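Local coordinates for GTPase activator-like protein (Chaetomium thermophilum, PDB 6SSH) that probably stimulates GTP hydrolysis by a small GTPase, the chain being the Rap/Ran-GAP-type GAP domain of a longer TSC2-like protein, at residues A[9-14]-A[21-26]; A[28-33]-A[106-111]; A[131-136]-A[154-159]. All coordinates share one frame; numbering follows the deposited sequence.

In the fold
The chain enters through strand 2-10, and interaction 1 closes a short loop by joining the end of that strand to the segment after helix 17-21. Helix 28-37 follows at once. Interaction 2 brings its first turns back onto strand 104-109, closing a much longer loop. Interaction 3 pairs strand 127-134 with strand 155-162 and closes a hairpin-like connection. The three loops follow in series and none crosses another. All three reach one mixed sheet, in which strands 2-10, 104-109, 127-134 and 155-162 are successive neighbours. Interaction 2 touches both others, through Tyr9 with Asp110 and through the Asp29-Arg154 salt bridge. The centres of interactions 1 and 3 lie about 17 Å apart.

Interaction 1 (A[9-14]-A[21-26]); sequences YIKEGQ and LANTMG. With EDO (1,2-ethanediol), chain D; EDO (1,2-ethanediol), chain G.
Gln14 and Asn23 reach toward each other from opposite directions and meet amide to amide. Their planes differ by only 7°, so the two groups are nearly coplanar. Each amide gives the other one N-H and takes one in return. Asn23 ND2 donates to Gln14 OE1 at 2.9 Å, and Gln14 NE2 returns a bond to Asn23 OD1 at 3.0 Å. Both acceptors are met in the carbonyl plane, on a lone pair. The Gln14 chain is extended beyond CG (chi2 -179°), which carries its amide out to Asn23.

Further bonds fix the two amides. Asn23 ND2 also donates to the backbone Tyr9 O at 3.0 Å. That oxygen lies in the Asn23 amide plane and so helps to hold this amide flat against its partner. Gln14 OE1 takes a second bond from Lys11 N, which sits above its carbonyl plane. This grips the turn that follows strand 2-10. Residues Lys11 to Gln14 form a type II beta turn, with Gly13 at its third position and Gln14 N bonded to Lys11 O. The turn leads toward helix 17-21, and Asn23 comes from the loop after that helix. The amide pair therefore ties the two ends of a short helical excursion in the GAP domain.

Lys11 runs obliquely past Asn23. Its chain bends at chi3, and a water joins Lys11 NZ to Asn23 OD1.

Tyr9 makes a different kind of contact. Gly26 CA lies over its ring, 3.5 Å from the centroid and 5° off the normal, as a CH-pi contact. The lack of a side chain on Gly26 lets the backbone come this close. Met25 O is 3.7 Å from Tyr9 CD2. The phenol tip turns elsewhere, with Tyr9 OH hydrogen-bonded to Asp110.

Interaction 2 (A[28-33]-A[106-111]); sequences PDYHRF and IVWNDS
Trp108 leaves the strand toward helix 28-33, and its CB already touches Tyr30 CD1 at 3.8 Å. The chi1 of -173° sets CG anti to the backbone N and sends the indole out toward the helix, across its axis. CG is next, also close to Tyr30 CD1. From here one face of the indole is laid against Tyr30. CD2 and CE2 lie under Tyr30 CB, with Trp108 CE2 to Tyr30 CB at 3.9 Å. The Tyr30 ring turns its edge to this face in an offset edge-to-face pair. The centroids of the Tyr30 ring and the Trp108 five-membered ring are 5.5 Å apart, and the two planes stand at 74°.

NE1 makes a weak hydrogen bond to Asp110 OD1. The six-membered ring lies nearer the helix. Tyr30 CA sits over this Trp108 ring as a CH-pi contact, 3.8 Å from the centroid and almost on the normal. Tyr30, Phe33 and Trp108 make an aromatic cluster between helix 28-37 and the central sheet of this alpha/beta GAP domain. The helix and strand segments run nearly antiparallel, at 157°, with axes 10.5 Å apart.

At the far end of the indole, CZ2 passes Tyr30 N and also lies near Asp29 CB. Trp108 CH2 comes within 3.9 Å of Asp29 O. Trp108 CZ3 meets Phe33, at 3.6 Å from Phe33 CB and just as near its CG, while CE3 faces Phe33 CD2. The Phe33 ring lies oblique to the indole. It extends the cluster to Ile106, where Phe33 CZ and Ile106 CG2 are 4.3 Å apart. Leu183 of helix 183-201 packs on both Phe33 and Trp108. Tyr30 OH bonds to Thr80, and Asp29 pairs with Arg32 and with Arg154.

Interaction 3 (A[131-136]-A[154-159]); sequences ITPTPR and RFVMVQ
Thr132 and Met157 form an antiparallel hydrogen-bonded pair. Thr132 N donates to Met157 O at 2.8 Å, and Met157 N returns a bond to Thr132 O at 2.9 Å. The next bond, Thr134 N to Phe155 O, is weak at 3.3 Å. The strands then separate, and a water joins Thr134 O, Arg136 O and Phe155 N. Another water links Thr132 OG1 to Met157 O. Thr134 OG1 accepts from Arg136 N in an ST turn.

Among the side-chain contacts, Arg136 and Met157 cross at about a right angle. The Arg136 chain, bent at chi3, brings its guanidinium onto Met157 SD, which lies over the face 3.5 Å from Arg136 CZ. Bends at chi2 and chi3 (-52° and -58°) curl the Met157 chain, and Arg136 NH2 comes within 3.6 Å of Met157 CG. Ile131 and Val156 pack obliquely through their CG2 methyls, 3.8 Å apart. Phe155 CB lies beside Arg136 O.

The contact is an antiparallel pairing of consecutive strands, 127-134 and 155-162, in the mixed sheet of the GAP domain. Strand 127-134 is flanked by strand 104-109, and backbone hydrogen bonds join Ile131 to Val107 and Asn109. Strand 155-162 has strand 176-179 as its other neighbour, and Ile177 of that strand touches Arg136 and Met157. Ile131, Val156 and Val158 pack against helix 183-201.

Interaction 1 (A[9-14]-A[21-26])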
loop_
_atom_site.group_PDB
_atom_site.type_symbol
_atom_site.label_atom_id
_atom_site.label_comp_id
_atom_site.label_asym_id
_atom_site.label_seq_id
_atom_site.Cartn_x
_atom_site.Cartn_y
_atom_site.Cartn_z
ATOM N N TYR A 9 -0.915 -2.549 6.025
ATOM C CA TYR A 9 -0.571 -3.809 6.676
ATOM C C TYR A 9 -1.739 -4.335 7.480
ATOM O O TYR A 9 -2.286 -3.610 8.333
ATOM C CB TYR A 9 0.628 -3.614 7.629
ATOM C CG TYR A 9 1.041 -4.905 8.289
ATOM C CD1 TYR A 9 1.799 -5.851 7.603
ATOM C CD2 TYR A 9 0.651 -5.237 9.571
ATOM C CE1 TYR A 9 2.144 -7.048 8.178
ATOM C CE2 TYR A 9 0.998 -6.440 10.164
ATOM C CZ TYR A 9 1.747 -7.375 9.471
ATOM O OH TYR A 9 2.064 -8.550 10.085
ATOM N N ILE A 10 -2.112 -5.585 7.216
ATOM C CA ILE A 10 -3.152 -6.289 7.970
ATOM C C ILE A 10 -2.517 -7.342 8.864
ATOM O O ILE A 10 -1.835 -8.237 8.357
ATOM C CB ILE A 10 -4.208 -6.921 7.073
ATOM C CG1 ILE A 10 -4.733 -5.920 6.049
ATOM C CG2 ILE A 10 -5.285 -7.511 7.947
ATOM C CD1 ILE A 10 -5.801 -6.483 5.131
ATOM N N LYS A 11 -2.705 -7.225 10.174
ATOM C CA LYS A 11 -2.114 -8.121 11.155
ATOM C C LYS A 11 -2.953 -9.390 11.290
ATOM O O LYS A 11 -4.147 -9.386 11.026
ATOM C CB LYS A 11 -1.982 -7.380 12.511
ATOM C CG LYS A 11 -1.153 -8.056 13.583
ATOM C CD LYS A 11 -0.986 -7.122 14.836
ATOM C CE LYS A 11 -2.251 -6.345 15.188
ATOM N NZ LYS A 11 -2.308 -5.979 16.644
ATOM N N GLU A 12 -2.336 -10.445 11.807
ATOM C CA GLU A 12 -3.012 -11.702 12.045
ATOM C C GLU A 12 -4.353 -11.537 12.754
ATOM O O GLU A 12 -4.421 -10.844 13.785
ATOM C CB GLU A 12 -2.114 -12.591 12.901
ATOM C CG GLU A 12 -2.695 -13.995 13.127
ATOM C CD GLU A 12 -1.656 -14.971 13.644
ATOM O OE1 GLU A 12 -1.199 -14.787 14.789
ATOM O OE2 GLU A 12 -1.313 -15.914 12.897
ATOM N N GLY A 13 -5.419 -12.124 12.207
ATOM C CA GLY A 13 -6.717 -12.084 12.835
ATOM C C GLY A 13 -7.608 -10.904 12.490
ATOM O O GLY A 13 -8.779 -10.921 12.799
ATOM N N GLN A 14 -7.056 -9.835 11.915
ATOM C CA GLN A 14 -7.849 -8.640 11.667
ATOM C C GLN A 14 -8.746 -8.759 10.463
ATOM O O GLN A 14 -8.387 -9.460 9.483
ATOM C CB GLN A 14 -6.928 -7.417 11.459
ATOM C CG GLN A 14 -6.121 -7.060 12.688
ATOM C CD GLN A 14 -5.236 -5.847 12.492
ATOM O OE1 GLN A 14 -4.730 -5.536 11.408
ATOM N NE2 GLN A 14 -5.123 -5.087 13.569
ATOM N N LEU A 21 -6.306 0.037 10.356
ATOM C CA LEU A 21 -5.689 1.353 10.208
ATOM C C LEU A 21 -4.930 1.700 11.473
ATOM O O LEU A 21 -3.958 2.455 11.381
ATOM C CB LEU A 21 -6.764 2.395 9.914
ATOM C CG LEU A 21 -7.441 2.298 8.528
ATOM C CD1 LEU A 21 -8.571 3.334 8.431
ATOM C CD2 LEU A 21 -6.453 2.477 7.390
ATOM N N ALA A 22 -5.333 1.215 12.607
ATOM C CA ALA A 22 -4.653 1.532 13.862
ATOM C C ALA A 22 -3.221 0.989 13.913
ATOM O O ALA A 22 -2.427 1.425 14.745
ATOM C CB ALA A 22 -5.449 1.043 15.041
ATOM N N ASN A 23 -2.879 -0.011 13.101
ATOM C CA ASN A 23 -1.561 -0.600 13.177
ATOM C C ASN A 23 -0.471 0.434 12.943
ATOM O O ASN A 23 -0.609 1.301 12.090
ATOM C CB ASN A 23 -1.393 -1.718 12.134
ATOM C CG ASN A 23 -2.350 -2.859 12.338
ATOM O OD1 ASN A 23 -2.774 -3.164 13.440
ATOM N ND2 ASN A 23 -2.651 -3.571 11.267
ATOM N N THR A 24 0.614 0.310 13.735
ATOM C CA THR A 24 1.750 1.207 13.594
ATOM C C THR A 24 3.060 0.513 13.272
ATOM O O THR A 24 4.114 1.122 13.286
ATOM C CB THR A 24 2.000 2.047 14.791
ATOM O OG1 THR A 24 2.161 1.168 15.859
ATOM C CG2 THR A 24 0.801 3.039 15.022
ATOM N N MET A 25 2.976 -0.759 12.915
ATOM C CA MET A 25 4.132 -1.497 12.406
ATOM C C MET A 25 3.599 -2.767 11.792
ATOM O O MET A 25 2.464 -3.174 11.996
ATOM C CB MET A 25 5.078 -1.761 13.542
ATOM C CG MET A 25 4.518 -2.687 14.489
ATOM S SD MET A 25 5.670 -3.103 15.850
ATOM C CE MET A 25 7.240 -3.222 14.977
ATOM N N GLY A 26 4.454 -3.386 10.999
ATOM C CA GLY A 26 4.193 -4.660 10.371
ATOM C C GLY A 26 5.278 -5.685 10.697
ATOM O O GLY A 26 6.071 -5.535 11.630
HETATM C C1 EDO D . -8.879 -9.829 6.036
HETATM O O1 EDO D . -9.514 -10.408 7.168
HETATM C C2 EDO D . -9.591 -8.526 5.785
HETATM O O2 EDO D . -9.911 -8.414 4.418
HETATM C C1 EDO G . -11.580 -8.529 14.402
HETATM O O1 EDO G . -11.140 -9.890 14.583
HETATM C C2 EDO G . -12.682 -8.062 15.365
HETATM O O2 EDO G . -12.174 -7.673 16.652
HETATM O O HOH W 1 -1.901 -3.353 16.053
#

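Interaction 2 (A[28-33]-A[106-111])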
loop_
_atom_site.group_PDB
_atom_site.type_symbol
_atom_site.label_atom_id
_atom_site.label_comp_id
_atom_site.label_asym_id
_atom_site.label_seq_id
_atom_site.Cartn_x
_atom_site.Cartn_y
_atom_site.Cartn_z
ATOM N N PRO A 28 8.749 -8.108 9.899
ATOM C CA PRO A 28 10.068 -7.761 9.357
ATOM C C PRO A 28 10.088 -7.820 7.831
ATOM O O PRO A 28 10.689 -6.926 7.210
ATOM C CB PRO A 28 10.973 -8.822 9.973
ATOM C CG PRO A 28 10.309 -9.072 11.358
ATOM C CD PRO A 28 8.836 -9.067 11.020
ATOM N N ASP A 29 9.460 -8.813 7.217
ATOM C CA ASP A 29 9.476 -8.878 5.748
ATOM C C ASP A 29 8.709 -7.714 5.135
ATOM O O ASP A 29 9.121 -7.158 4.098
ATOM C CB ASP A 29 8.874 -10.199 5.254
ATOM C CG ASP A 29 9.781 -11.386 5.434
ATOM O OD1 ASP A 29 11.014 -11.226 5.588
ATOM O OD2 ASP A 29 9.212 -12.490 5.405
ATOM N N TYR A 30 7.616 -7.307 5.767
ATOM C CA TYR A 30 6.885 -6.134 5.317
ATOM C C TYR A 30 7.731 -4.869 5.355
ATOM O O TYR A 30 7.775 -4.076 4.404
ATOM C CB TYR A 30 5.624 -5.960 6.190
ATOM C CG TYR A 30 4.994 -4.583 6.118
ATOM C CD1 TYR A 30 4.183 -4.181 5.081
ATOM C CD2 TYR A 30 5.216 -3.671 7.137
ATOM C CE1 TYR A 30 3.598 -2.935 5.058
ATOM C CE2 TYR A 30 4.632 -2.447 7.125
ATOM C CZ TYR A 30 3.822 -2.056 6.111
ATOM O OH TYR A 30 3.231 -0.817 6.078
ATOM N N HIS A 31 8.474 -4.708 6.454
ATOM C CA HIS A 31 9.367 -3.548 6.558
ATOM C C HIS A 31 10.498 -3.567 5.538
ATOM O O HIS A 31 10.870 -2.553 4.991
ATOM C CB HIS A 31 9.870 -3.368 7.998
ATOM C CG HIS A 31 8.793 -2.804 8.879
ATOM N ND1 HIS A 31 8.427 -1.476 8.814
ATOM C CD2 HIS A 31 7.935 -3.384 9.752
ATOM C CE1 HIS A 31 7.402 -1.260 9.630
ATOM N NE2 HIS A 31 7.089 -2.391 10.226
ATOM N N ARG A 32 11.062 -4.741 5.256
ATOM C CA ARG A 32 12.111 -4.813 4.230
ATOM C C ARG A 32 11.497 -4.518 2.861
ATOM O O ARG A 32 12.109 -3.875 2.029
ATOM C CB ARG A 32 12.805 -6.156 4.265
ATOM C CG ARG A 32 13.811 -6.253 5.397
ATOM C CD ARG A 32 14.626 -7.564 5.257
ATOM N NE ARG A 32 13.827 -8.689 5.718
ATOM C CZ ARG A 32 13.776 -9.112 6.984
ATOM N NH1 ARG A 32 14.496 -8.510 7.929
ATOM N NH2 ARG A 32 12.977 -10.113 7.329
ATOM N N PHE A 33 10.257 -4.918 2.644
ATOM C CA PHE A 33 9.547 -4.624 1.402
ATOM C C PHE A 33 9.364 -3.111 1.251
ATOM O O PHE A 33 9.629 -2.573 0.180
ATOM C CB PHE A 33 8.194 -5.336 1.409
ATOM C CG PHE A 33 7.173 -4.770 0.468
ATOM C CD1 PHE A 33 7.266 -5.023 -0.888
ATOM C CD2 PHE A 33 6.098 -3.993 0.922
ATOM C CE1 PHE A 33 6.361 -4.489 -1.752
ATOM C CE2 PHE A 33 5.182 -3.489 0.007
ATOM C CZ PHE A 33 5.313 -3.766 -1.290
ATOM N N ILE A 106 -1.986 -0.940 -2.051
ATOM C CA ILE A 106 -1.228 -2.164 -1.807
ATOM C C ILE A 106 -1.607 -2.679 -0.451
ATOM O O ILE A 106 -1.588 -1.878 0.547
ATOM C CB ILE A 106 0.270 -1.897 -1.899
ATOM C CG1 ILE A 106 0.622 -1.407 -3.294
ATOM C CG2 ILE A 106 1.088 -3.126 -1.483
ATOM C CD1 ILE A 106 1.977 -0.730 -3.379
ATOM N N VAL A 107 -1.954 -3.951 -0.301
ATOM C CA VAL A 107 -2.356 -4.547 0.945
ATOM C C VAL A 107 -1.414 -5.671 1.313
ATOM O O VAL A 107 -1.242 -6.608 0.491
ATOM C CB VAL A 107 -3.785 -5.112 0.829
ATOM C CG1 VAL A 107 -4.230 -5.804 2.116
ATOM C CG2 VAL A 107 -4.773 -4.005 0.505
ATOM N N TRP A 108 -0.732 -5.612 2.422
ATOM C CA TRP A 108 0.099 -6.706 2.919
ATOM C C TRP A 108 -0.779 -7.506 3.862
ATOM O O TRP A 108 -1.046 -7.100 4.997
ATOM C CB TRP A 108 1.359 -6.173 3.586
ATOM C CG TRP A 108 2.290 -7.315 3.947
ATOM C CD1 TRP A 108 2.114 -8.269 4.885
ATOM C CD2 TRP A 108 3.541 -7.637 3.274
ATOM N NE1 TRP A 108 3.178 -9.171 4.878
ATOM C CE2 TRP A 108 4.071 -8.764 3.908
ATOM C CE3 TRP A 108 4.259 -7.037 2.263
ATOM C CZ2 TRP A 108 5.293 -9.347 3.513
ATOM C CZ3 TRP A 108 5.470 -7.591 1.864
ATOM C CH2 TRP A 108 5.966 -8.744 2.491
ATOM N N ASN A 109 -1.324 -8.614 3.362
ATOM C CA ASN A 109 -2.309 -9.382 4.087
ATOM C C ASN A 109 -1.672 -10.460 4.954
ATOM O O ASN A 109 -1.473 -11.602 4.514
ATOM C CB ASN A 109 -3.311 -9.984 3.128
ATOM C CG ASN A 109 -4.369 -10.786 3.868
ATOM O OD1 ASN A 109 -4.626 -10.562 5.042
ATOM N ND2 ASN A 109 -4.976 -11.753 3.157
ATOM N N ASP A 110 -1.343 -10.126 6.188
ATOM C CA ASP A 110 -0.910 -11.086 7.179
ATOM C C ASP A 110 -2.068 -11.570 8.046
ATOM O O ASP A 110 -1.832 -12.178 9.087
ATOM C CB ASP A 110 0.182 -10.521 8.064
ATOM C CG ASP A 110 1.573 -10.918 7.639
ATOM O OD1 ASP A 110 1.714 -11.682 6.658
ATOM O OD2 ASP A 110 2.539 -10.420 8.235
ATOM N N SER A 111 -3.315 -11.403 7.629
ATOM C CA SER A 111 -4.428 -11.742 8.505
ATOM C C SER A 111 -4.636 -13.223 8.730
ATOM O O SER A 111 -5.255 -13.589 9.696
ATOM C CB SER A 111 -5.745 -11.210 7.963
ATOM O OG SER A 111 -6.174 -11.904 6.819
#

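Interaction 3 (A[131-136]-A[154-159])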
loop_
_atom_site.group_PDB
_atom_site.type_symbol
_atom_site.label_atom_id
_atom_site.label_comp_id
_atom_site.label_asym_id
_atom_site.label_seq_id
_atom_site.Cartn_x
_atom_site.Cartn_y
_atom_site.Cartn_z
ATOM N N ILE A 131 -0.781 -8.737 -1.314
ATOM C CA ILE A 131 0.435 -9.520 -1.058
ATOM C C ILE A 131 0.108 -10.449 0.084
ATOM O O ILE A 131 -0.227 -9.981 1.164
ATOM C CB ILE A 131 1.620 -8.639 -0.666
ATOM C CG1 ILE A 131 1.959 -7.670 -1.782
ATOM C CG2 ILE A 131 2.823 -9.494 -0.249
ATOM C CD1 ILE A 131 2.851 -6.486 -1.384
ATOM N N THR A 132 0.217 -11.751 -0.084
ATOM C CA THR A 132 -0.057 -12.705 0.976
ATOM C C THR A 132 1.135 -13.632 1.102
ATOM O O THR A 132 1.370 -14.432 0.174
ATOM C CB THR A 132 -1.306 -13.529 0.660
ATOM O OG1 THR A 132 -2.389 -12.649 0.346
ATOM C CG2 THR A 132 -1.725 -14.360 1.825
ATOM N N PRO A 133 1.877 -13.602 2.200
ATOM C CA PRO A 133 2.990 -14.544 2.389
ATOM C C PRO A 133 2.519 -15.988 2.266
ATOM O O PRO A 133 1.427 -16.376 2.644
ATOM C CB PRO A 133 3.467 -14.255 3.776
ATOM C CG PRO A 133 3.153 -12.746 3.936
ATOM C CD PRO A 133 1.811 -12.597 3.291
ATOM N N THR A 134 3.381 -16.834 1.681
ATOM C CA THR A 134 3.134 -18.259 1.509
ATOM C C THR A 134 4.373 -19.031 1.894
ATOM O O THR A 134 5.489 -18.565 1.630
ATOM C CB THR A 134 2.727 -18.558 0.103
ATOM O OG1 THR A 134 2.488 -19.967 -0.017
ATOM C CG2 THR A 134 3.828 -18.205 -0.873
ATOM N N PRO A 135 4.186 -20.239 2.442
ATOM C CA PRO A 135 5.332 -21.141 2.629
ATOM C C PRO A 135 5.823 -21.801 1.330
ATOM O O PRO A 135 6.912 -22.383 1.324
ATOM C CB PRO A 135 4.765 -22.207 3.587
ATOM C CG PRO A 135 3.314 -22.294 3.147
ATOM C CD PRO A 135 2.913 -20.866 2.857
ATOM N N ARG A 136 5.013 -21.734 0.288
ATOM C CA ARG A 136 5.341 -22.406 -0.965
ATOM C C ARG A 136 6.645 -21.857 -1.574
ATOM O O ARG A 136 6.938 -20.657 -1.512
ATOM C CB ARG A 136 4.177 -22.148 -1.931
ATOM C CG ARG A 136 3.990 -22.926 -3.223
ATOM C CD ARG A 136 2.813 -22.215 -3.995
ATOM N NE ARG A 136 1.870 -21.503 -3.098
ATOM C CZ ARG A 136 0.689 -21.019 -3.474
ATOM N NH1 ARG A 136 0.279 -21.149 -4.734
ATOM N NH2 ARG A 136 -0.083 -20.419 -2.581
ATOM N N ARG A 154 12.328 -17.108 -0.340
ATOM C CA ARG A 154 11.056 -16.930 0.352
ATOM C C ARG A 154 10.104 -16.172 -0.527
ATOM O O ARG A 154 10.515 -15.238 -1.183
ATOM C CB ARG A 154 11.307 -16.263 1.687
ATOM C CG ARG A 154 12.247 -17.184 2.482
ATOM C CD ARG A 154 12.200 -16.941 3.950
ATOM N NE ARG A 154 12.683 -15.612 4.209
ATOM C CZ ARG A 154 11.968 -14.635 4.755
ATOM N NH1 ARG A 154 10.743 -14.858 5.208
ATOM N NH2 ARG A 154 12.542 -13.464 4.925
ATOM N N PHE A 155 8.814 -16.516 -0.496
ATOM C CA PHE A 155 7.873 -16.080 -1.506
ATOM C C PHE A 155 6.592 -15.549 -0.931
ATOM O O PHE A 155 6.239 -15.871 0.242
ATOM C CB PHE A 155 7.582 -17.222 -2.486
ATOM C CG PHE A 155 8.803 -17.693 -3.231
ATOM C CD1 PHE A 155 9.697 -18.583 -2.659
ATOM C CD2 PHE A 155 9.047 -17.208 -4.520
ATOM C CE1 PHE A 155 10.860 -18.968 -3.325
ATOM C CE2 PHE A 155 10.204 -17.597 -5.201
ATOM C CZ PHE A 155 11.099 -18.465 -4.602
ATOM N N VAL A 156 5.898 -14.767 -1.749
ATOM C CA VAL A 156 4.534 -14.316 -1.453
ATOM C C VAL A 156 3.673 -14.578 -2.690
ATOM O O VAL A 156 4.167 -14.790 -3.795
ATOM C CB VAL A 156 4.467 -12.824 -1.106
ATOM C CG1 VAL A 156 5.359 -12.512 0.106
ATOM C CG2 VAL A 156 4.872 -11.980 -2.272
ATOM N N MET A 157 2.367 -14.586 -2.502
ATOM C CA MET A 157 1.392 -14.521 -3.543
ATOM C C MET A 157 0.980 -13.111 -3.776
ATOM O O MET A 157 0.794 -12.364 -2.805
ATOM C CB MET A 157 0.193 -15.382 -3.201
ATOM C CG MET A 157 0.550 -16.852 -2.955
ATOM S SD MET A 157 1.525 -17.686 -4.245
ATOM C CE MET A 157 0.409 -17.425 -5.591
ATOM N N VAL A 158 0.848 -12.706 -5.025
ATOM C CA VAL A 158 0.397 -11.368 -5.385
ATOM C C VAL A 158 -0.827 -11.502 -6.252
ATOM O O VAL A 158 -0.784 -12.259 -7.242
ATOM C CB VAL A 158 1.474 -10.532 -6.159
ATOM C CG1 VAL A 158 0.897 -9.168 -6.487
ATOM C CG2 VAL A 158 2.732 -10.408 -5.353
ATOM N N GLN A 159 -1.924 -10.868 -5.884
ATOM C CA GLN A 159 -3.193 -10.918 -6.597
ATOM C C GLN A 159 -3.757 -9.523 -6.753
ATOM O O GLN A 159 -3.725 -8.698 -5.804
ATOM C CB GLN A 159 -4.180 -11.776 -5.827
ATOM C CG GLN A 159 -5.570 -11.920 -6.460
ATOM C CD GLN A 159 -6.478 -12.918 -5.702
ATOM O OE1 GLN A 159 -6.036 -13.632 -4.803
ATOM N NE2 GLN A 159 -7.755 -12.942 -6.063
HETATM O O HOH W 2 -2.464 -12.317 -2.363
HETATM O O HOH W 3 7.901 -19.066 0.593
#